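Local coordinates for ferric iron-binding periplasmic protein (Pseudomonas aeruginosa, PDB 6J2S) that binds gallium(III) and probably carries ferric iron in the periplasm for delivery to an ABC transporter, at residues Thr173-Ala178 and Ala190-Tyr195; Tyr195-Leu200 and Ser209-Phe214. One frame throughout, in Å; residues are numbered along the deposited sequence.

Interaction 1 of 2, residues Thr173-Ala178 and Ala190-Tyr195; sequences TNNVTA and ALINNY. With GA (gallium (III) ion), chain D; PO4 (phosphate ion), chain C.
The flat amide of N175 lies against the CG2 methyl of I192. The two side chains run past each other in opposite directions. The other flat groups gather round the metal. The Y195 ring turns its edge to the gallium, which lies in the ring plane, 1.9 Å from Y195 OH. Phosphate O3 also sits at this edge, close to the plane, and itself binds the gallium at 1.9 Å. The rings of H11 and Y196 meet the Y195 ring. The N193 amide has Y195 OH in its own plane. N193 ND2 donates to Y195 OH at 3.2 Å, with an N-H...O angle of 162°. N193 ND2 also donates to phosphate O2 at 3.2 Å, with a more bent N-H...O angle of 137°. N193 OD1 takes a hydrogen bond from R103, so both ends of this amide are held. Behind the polar groups the contact is apolar. A178 CB packs on I192 CG2 at 4.0 Å and on A190 CB at 4.1 Å. N174 is the N-cap of helix 175-183, and its OD1 accepts from T177 N at 3.0 Å. H11, E59, Y196 and a water complete the six gallium ligands. Two neighbouring tyrosines, a histidine, a glutamate and a bound phosphate form the transferrin-like metal site characteristic of periplasmic ferric-binding proteins.

Interaction 2 of 2, residues Tyr195-Leu200 and Ser209-Phe214; sequences YYWYTL and SRLHYF. With GA (gallium (III) ion), chain D.
W197 and L211 make the centre of this contact. The CG of L211 sits over one face of the W197 indole, 3.9 Å from the centroid of the five-membered ring. It lies 25° off the ring normal, a CH-pi contact. Both L211 methyls also reach W197 CB, so the leucine covers the root of the tryptophan as well as its ring. The W197 side chain has CG anti to its N (chi1 -172°), which carries the indole towards the strand. S209 is the third main partner and meets the ring at its edge. S209 O lies near the ring plane and takes a weak hydrogen bond from W197 NE1 at 3.1 Å. S209 OG is also 3.1 Å from W197 NE1, in a second, more bent weak bond. One N-H is thus shared between two acceptors. The main polar partner of S209 OG is E183, to which it is hydrogen-bonded. S209 O is gripped again by R210 NH1 at 2.7 Å, from above the carbonyl plane. Y198 extends the apolar patch, with its CE2 4.0 Å from L211 CD1. W197 CE3 lies over the centre of one face of the Y198 ring. At its end, Y198 OH and Y213 OH approach from opposite directions and form a weak hydrogen bond of 3.4 Å; Y198 OH also bonds weakly to A274. The short helix and strand segments run nearly antiparallel, at 165°, with their axes 9.4 Å apart. Strand 210-212 pairs with strand 96-107, where A106 touches L211. M179 of helix 175-183 touches both W197 and S209. Helix 195-204, strand 210-212 and helix 175-183 thus meet at M179.

In the fold
Interaction 1 is fully buried, while interaction 2 is only partly buried and includes the exposed R210. They share Y195, where strand 189-193 gives way to helix 195-204. Strands 189-193 and 210-212 both pair with strand 96-107, so both contacts set a helix against the same sheet. Their chemistry differs with place. Interaction 1 combines apolar contacts of alanines and an isoleucine with an N193 amide that donates to the metal-bound Y195 oxygen and to phosphate. Interaction 2 rests on an indole, a leucine and weak hydrogen bonds, although its helix also supplies Y196 to the gallium. The two meet where N175 probably hydrogen-bonds to Y196 and V176 packs on the Y196 ring.

Interaction 1 of 2, residues Thr173-Ala178 and Ala190-Tyr195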
loop_
_atom_site.group_PDB
_atom_site.type_symbol
_atom_site.label_atom_id
_atom_site.label_comp_id
_atom_site.label_asym_id
_atom_site.label_seq_id
_atom_site.Cartn_x
_atom_site.Cartn_y
_atom_site.Cartn_z
ATOM N N THR A 173 -11.323 9.957 6.618
ATOM C CA THR A 173 -11.574 9.712 5.201
ATOM C C THR A 173 -10.337 9.184 4.485
ATOM O O THR A 173 -10.476 8.470 3.488
ATOM C CB THR A 173 -12.109 10.978 4.523
ATOM O OG1 THR A 173 -11.291 12.094 4.878
ATOM C CG2 THR A 173 -13.534 11.262 4.984
ATOM N N ASN A 174 -9.131 9.484 4.978
ATOM C CA ASN A 174 -7.911 8.981 4.348
ATOM C C ASN A 174 -6.770 9.056 5.357
ATOM O O ASN A 174 -6.906 9.634 6.441
ATOM C CB ASN A 174 -7.575 9.758 3.064
ATOM C CG ASN A 174 -7.584 11.260 3.283
ATOM O OD1 ASN A 174 -6.726 11.798 3.986
ATOM N ND2 ASN A 174 -8.565 11.946 2.686
ATOM N N ASN A 175 -5.646 8.421 5.005
ATOM C CA ASN A 175 -4.528 8.339 5.948
ATOM C C ASN A 175 -3.963 9.722 6.249
ATOM O O ASN A 175 -3.475 9.968 7.361
ATOM C CB ASN A 175 -3.407 7.444 5.400
ATOM C CG ASN A 175 -3.808 5.976 5.258
ATOM O OD1 ASN A 175 -3.603 5.364 4.208
ATOM N ND2 ASN A 175 -4.347 5.402 6.309
ATOM N N VAL A 176 -4.031 10.644 5.282
ATOM C CA VAL A 176 -3.474 11.978 5.506
ATOM C C VAL A 176 -4.237 12.714 6.607
ATOM O O VAL A 176 -3.629 13.282 7.523
ATOM C CB VAL A 176 -3.439 12.781 4.192
ATOM C CG1 VAL A 176 -2.959 14.212 4.458
ATOM C CG2 VAL A 176 -2.500 12.110 3.209
ATOM N N THR A 177 -5.576 12.724 6.541
ATOM C CA THR A 177 -6.323 13.427 7.581
ATOM C C THR A 177 -6.213 12.704 8.919
ATOM O O THR A 177 -6.231 13.354 9.967
ATOM C CB THR A 177 -7.792 13.639 7.176
ATOM O OG1 THR A 177 -8.498 12.394 7.131
ATOM C CG2 THR A 177 -7.887 14.314 5.805
ATOM N N ALA A 178 -6.039 11.379 8.907
ATOM C CA ALA A 178 -5.827 10.665 10.165
ATOM C C ALA A 178 -4.484 11.040 10.786
ATOM O O ALA A 178 -4.401 11.313 11.997
ATOM C CB ALA A 178 -5.933 9.158 9.932
ATOM N N ALA A 190 -3.495 6.798 15.615
ATOM C CA ALA A 190 -4.239 6.348 14.441
ATOM C C ALA A 190 -3.471 5.256 13.714
ATOM O O ALA A 190 -2.238 5.258 13.685
ATOM C CB ALA A 190 -4.550 7.501 13.470
ATOM N N LEU A 191 -4.226 4.343 13.101
ATOM C CA LEU A 191 -3.687 3.273 12.271
ATOM C C LEU A 191 -3.503 3.782 10.846
ATOM O O LEU A 191 -4.488 4.088 10.165
ATOM C CB LEU A 191 -4.643 2.084 12.268
ATOM C CG LEU A 191 -4.991 1.425 13.599
ATOM C CD1 LEU A 191 -6.092 0.394 13.368
ATOM C CD2 LEU A 191 -3.758 0.753 14.197
ATOM N N ILE A 192 -2.257 3.848 10.387
ATOM C CA ILE A 192 -1.962 4.342 9.050
ATOM C C ILE A 192 -0.825 3.520 8.452
ATOM O O ILE A 192 -0.388 2.514 9.032
ATOM C CB ILE A 192 -1.599 5.840 9.085
ATOM C CG1 ILE A 192 -0.423 6.086 10.038
ATOM C CG2 ILE A 192 -2.827 6.699 9.462
ATOM C CD1 ILE A 192 0.354 7.389 9.748
ATOM N N ASN A 193 -0.346 3.929 7.280
ATOM C CA ASN A 193 0.900 3.394 6.743
ATOM C C ASN A 193 2.082 4.291 7.132
ATOM O O ASN A 193 1.925 5.474 7.452
ATOM C CB ASN A 193 0.812 3.260 5.221
ATOM C CG ASN A 193 -0.368 2.416 4.772
ATOM O OD1 ASN A 193 -0.779 1.478 5.459
ATOM N ND2 ASN A 193 -0.913 2.737 3.596
ATOM N N ASN A 194 3.283 3.707 7.086
ATOM C CA ASN A 194 4.454 4.377 7.649
ATOM C C ASN A 194 4.858 5.618 6.867
ATOM O O ASN A 194 5.349 6.583 7.457
ATOM C CB ASN A 194 5.629 3.406 7.707
ATOM C CG ASN A 194 6.135 3.028 6.320
ATOM O OD1 ASN A 194 5.412 2.404 5.510
ATOM N ND2 ASN A 194 7.365 3.448 6.016
ATOM N N TYR A 195 4.695 5.612 5.539
ATOM C CA TYR A 195 5.294 6.666 4.731
ATOM C C TYR A 195 4.625 8.016 4.952
ATOM O O TYR A 195 5.224 9.047 4.627
ATOM C CB TYR A 195 5.261 6.270 3.240
ATOM C CG TYR A 195 3.894 5.877 2.732
ATOM C CD1 TYR A 195 3.491 4.541 2.713
ATOM C CD2 TYR A 195 2.999 6.843 2.266
ATOM C CE1 TYR A 195 2.222 4.179 2.236
ATOM C CE2 TYR A 195 1.730 6.498 1.793
ATOM C CZ TYR A 195 1.349 5.170 1.789
ATOM O OH TYR A 195 0.105 4.828 1.339
HETATM GA GA GA D . -1.471 5.608 0.702
HETATM P P PO4 C . -3.744 3.334 1.321
HETATM O O1 PO4 C . -3.665 2.294 0.220
HETATM O O2 PO4 C . -3.960 2.636 2.617
HETATM O O3 PO4 C . -2.469 4.120 1.380
HETATM O O4 PO4 C . -4.881 4.303 1.039
HETATM O O HOH W 1 -3.280 6.116 -0.089
#

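Interaction 2 of 2, residues Tyr195-Leu200 and Ser209-Phe214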
loop_
_atom_site.group_PDB
_atom_site.type_symbol
_atom_site.label_atom_id
_atom_site.label_comp_id
_atom_site.label_asym_id
_atom_site.label_seq_id
_atom_site.Cartn_x
_atom_site.Cartn_y
_atom_site.Cartn_z
ATOM N N TYR A 195 4.695 5.612 5.539
ATOM C CA TYR A 195 5.294 6.666 4.731
ATOM C C TYR A 195 4.625 8.016 4.952
ATOM O O TYR A 195 5.224 9.047 4.627
ATOM C CB TYR A 195 5.261 6.270 3.240
ATOM C CG TYR A 195 3.894 5.877 2.732
ATOM C CD1 TYR A 195 3.491 4.541 2.713
ATOM C CD2 TYR A 195 2.999 6.843 2.266
ATOM C CE1 TYR A 195 2.222 4.179 2.236
ATOM C CE2 TYR A 195 1.730 6.498 1.793
ATOM C CZ TYR A 195 1.349 5.170 1.789
ATOM O OH TYR A 195 0.105 4.828 1.339
ATOM N N TYR A 196 3.403 8.045 5.495
ATOM C CA TYR A 196 2.736 9.329 5.704
ATOM C C TYR A 196 3.444 10.168 6.750
ATOM O O TYR A 196 3.447 11.406 6.660
ATOM C CB TYR A 196 1.293 9.121 6.122
ATOM C CG TYR A 196 0.435 8.541 5.030
ATOM C CD1 TYR A 196 0.185 7.180 4.989
ATOM C CD2 TYR A 196 -0.128 9.355 4.049
ATOM C CE1 TYR A 196 -0.586 6.625 4.004
ATOM C CE2 TYR A 196 -0.919 8.809 3.051
ATOM C CZ TYR A 196 -1.138 7.440 3.036
ATOM O OH TYR A 196 -1.932 6.884 2.071
ATOM N N TRP A 197 4.038 9.512 7.745
ATOM C CA TRP A 197 4.746 10.230 8.800
ATOM C C TRP A 197 6.033 10.851 8.270
ATOM O O TRP A 197 6.393 11.975 8.648
ATOM C CB TRP A 197 5.038 9.276 9.958
ATOM C CG TRP A 197 5.589 9.937 11.164
ATOM C CD1 TRP A 197 4.884 10.576 12.140
ATOM C CD2 TRP A 197 6.968 10.014 11.548
ATOM N NE1 TRP A 197 5.737 11.051 13.100
ATOM C CE2 TRP A 197 7.023 10.726 12.758
ATOM C CE3 TRP A 197 8.161 9.561 10.978
ATOM C CZ2 TRP A 197 8.223 10.985 13.421
ATOM C CZ3 TRP A 197 9.352 9.828 11.635
ATOM C CH2 TRP A 197 9.371 10.534 12.843
ATOM N N TYR A 198 6.739 10.136 7.391
ATOM C CA TYR A 198 7.962 10.690 6.829
ATOM C C TYR A 198 7.662 11.845 5.890
ATOM O O TYR A 198 8.463 12.776 5.785
ATOM C CB TYR A 198 8.766 9.588 6.133
ATOM C CG TYR A 198 9.241 8.571 7.130
ATOM C CD1 TYR A 198 10.448 8.737 7.783
ATOM C CD2 TYR A 198 8.443 7.478 7.480
ATOM C CE1 TYR A 198 10.867 7.833 8.732
ATOM C CE2 TYR A 198 8.854 6.571 8.434
ATOM C CZ TYR A 198 10.079 6.762 9.055
ATOM O OH TYR A 198 10.525 5.869 10.000
ATOM N N THR A 199 6.505 11.832 5.235
ATOM C CA THR A 199 6.130 12.979 4.412
ATOM C C THR A 199 5.868 14.206 5.274
ATOM O O THR A 199 6.344 15.306 4.966
ATOM C CB THR A 199 4.906 12.639 3.556
ATOM O OG1 THR A 199 5.259 11.617 2.613
ATOM C CG2 THR A 199 4.397 13.872 2.808
ATOM N N LEU A 200 5.130 14.027 6.369
ATOM C CA LEU A 200 4.938 15.101 7.335
ATOM C C LEU A 200 6.272 15.600 7.880
ATOM O O LEU A 200 6.495 16.812 7.977
ATOM C CB LEU A 200 4.034 14.600 8.464
ATOM C CG LEU A 200 3.511 15.523 9.560
ATOM C CD1 LEU A 200 2.751 16.705 8.983
ATOM C CD2 LEU A 200 2.628 14.728 10.528
ATOM N N SER A 209 4.057 14.186 16.562
ATOM C CA SER A 209 3.682 12.789 16.526
ATOM C C SER A 209 4.910 11.898 16.369
ATOM O O SER A 209 5.980 12.331 15.929
ATOM C CB SER A 209 2.708 12.543 15.382
ATOM O OG SER A 209 3.366 12.789 14.156
ATOM N N ARG A 210 4.734 10.637 16.752
ATOM C CA ARG A 210 5.740 9.598 16.648
ATOM C C ARG A 210 5.088 8.364 16.037
ATOM O O ARG A 210 3.859 8.249 15.995
ATOM C CB ARG A 210 6.339 9.259 18.020
ATOM C CG ARG A 210 7.170 10.383 18.621
ATOM C CD ARG A 210 8.391 10.702 17.743
ATOM N NE ARG A 210 9.194 11.791 18.309
ATOM C CZ ARG A 210 9.068 13.072 17.972
ATOM N NH1 ARG A 210 8.173 13.443 17.063
ATOM N NH2 ARG A 210 9.833 13.991 18.544
ATOM N N LEU A 211 5.916 7.439 15.566
ATOM C CA LEU A 211 5.425 6.170 15.049
ATOM C C LEU A 211 5.730 5.066 16.045
ATOM O O LEU A 211 6.824 5.014 16.612
ATOM C CB LEU A 211 6.041 5.816 13.693
ATOM C CG LEU A 211 5.587 6.621 12.481
ATOM C CD1 LEU A 211 6.102 5.941 11.210
ATOM C CD2 LEU A 211 4.068 6.771 12.499
ATOM N N HIS A 212 4.749 4.198 16.256
ATOM C CA HIS A 212 4.913 2.949 16.979
ATOM C C HIS A 212 4.765 1.784 16.008
ATOM O O HIS A 212 3.794 1.731 15.242
ATOM C CB HIS A 212 3.878 2.824 18.094
ATOM C CG HIS A 212 3.972 1.531 18.846
ATOM N ND1 HIS A 212 5.049 1.215 19.646
ATOM C CD2 HIS A 212 3.131 0.472 18.907
ATOM C CE1 HIS A 212 4.865 0.015 20.172
ATOM N NE2 HIS A 212 3.711 -0.457 19.739
ATOM N N TYR A 213 5.727 0.868 16.037
ATOM C CA TYR A 213 5.718 -0.348 15.227
ATOM C C TYR A 213 5.361 -1.514 16.134
ATOM O O TYR A 213 6.028 -1.733 17.154
ATOM C CB TYR A 213 7.086 -0.598 14.584
ATOM C CG TYR A 213 7.474 0.403 13.519
ATOM C CD1 TYR A 213 8.045 1.624 13.861
ATOM C CD2 TYR A 213 7.258 0.136 12.173
ATOM C CE1 TYR A 213 8.392 2.544 12.898
ATOM C CE2 TYR A 213 7.605 1.058 11.196
ATOM C CZ TYR A 213 8.167 2.262 11.577
ATOM O OH TYR A 213 8.509 3.187 10.628
ATOM N N PHE A 214 4.310 -2.252 15.783
ATOM C CA PHE A 214 3.864 -3.324 16.667
ATOM C C PHE A 214 4.888 -4.455 16.731
ATOM O O PHE A 214 5.053 -5.082 17.790
ATOM C CB PHE A 214 2.508 -3.858 16.217
ATOM C CG PHE A 214 1.348 -3.026 16.663
ATOM C CD1 PHE A 214 1.016 -2.928 18.008
ATOM C CD2 PHE A 214 0.568 -2.359 15.733
ATOM C CE1 PHE A 214 -0.055 -2.176 18.418
ATOM C CE2 PHE A 214 -0.509 -1.607 16.136
ATOM C CZ PHE A 214 -0.823 -1.512 17.485
HETATM GA GA GA D . -1.471 5.608 0.702
HETATM O O HOH W 1 -3.280 6.116 -0.089
#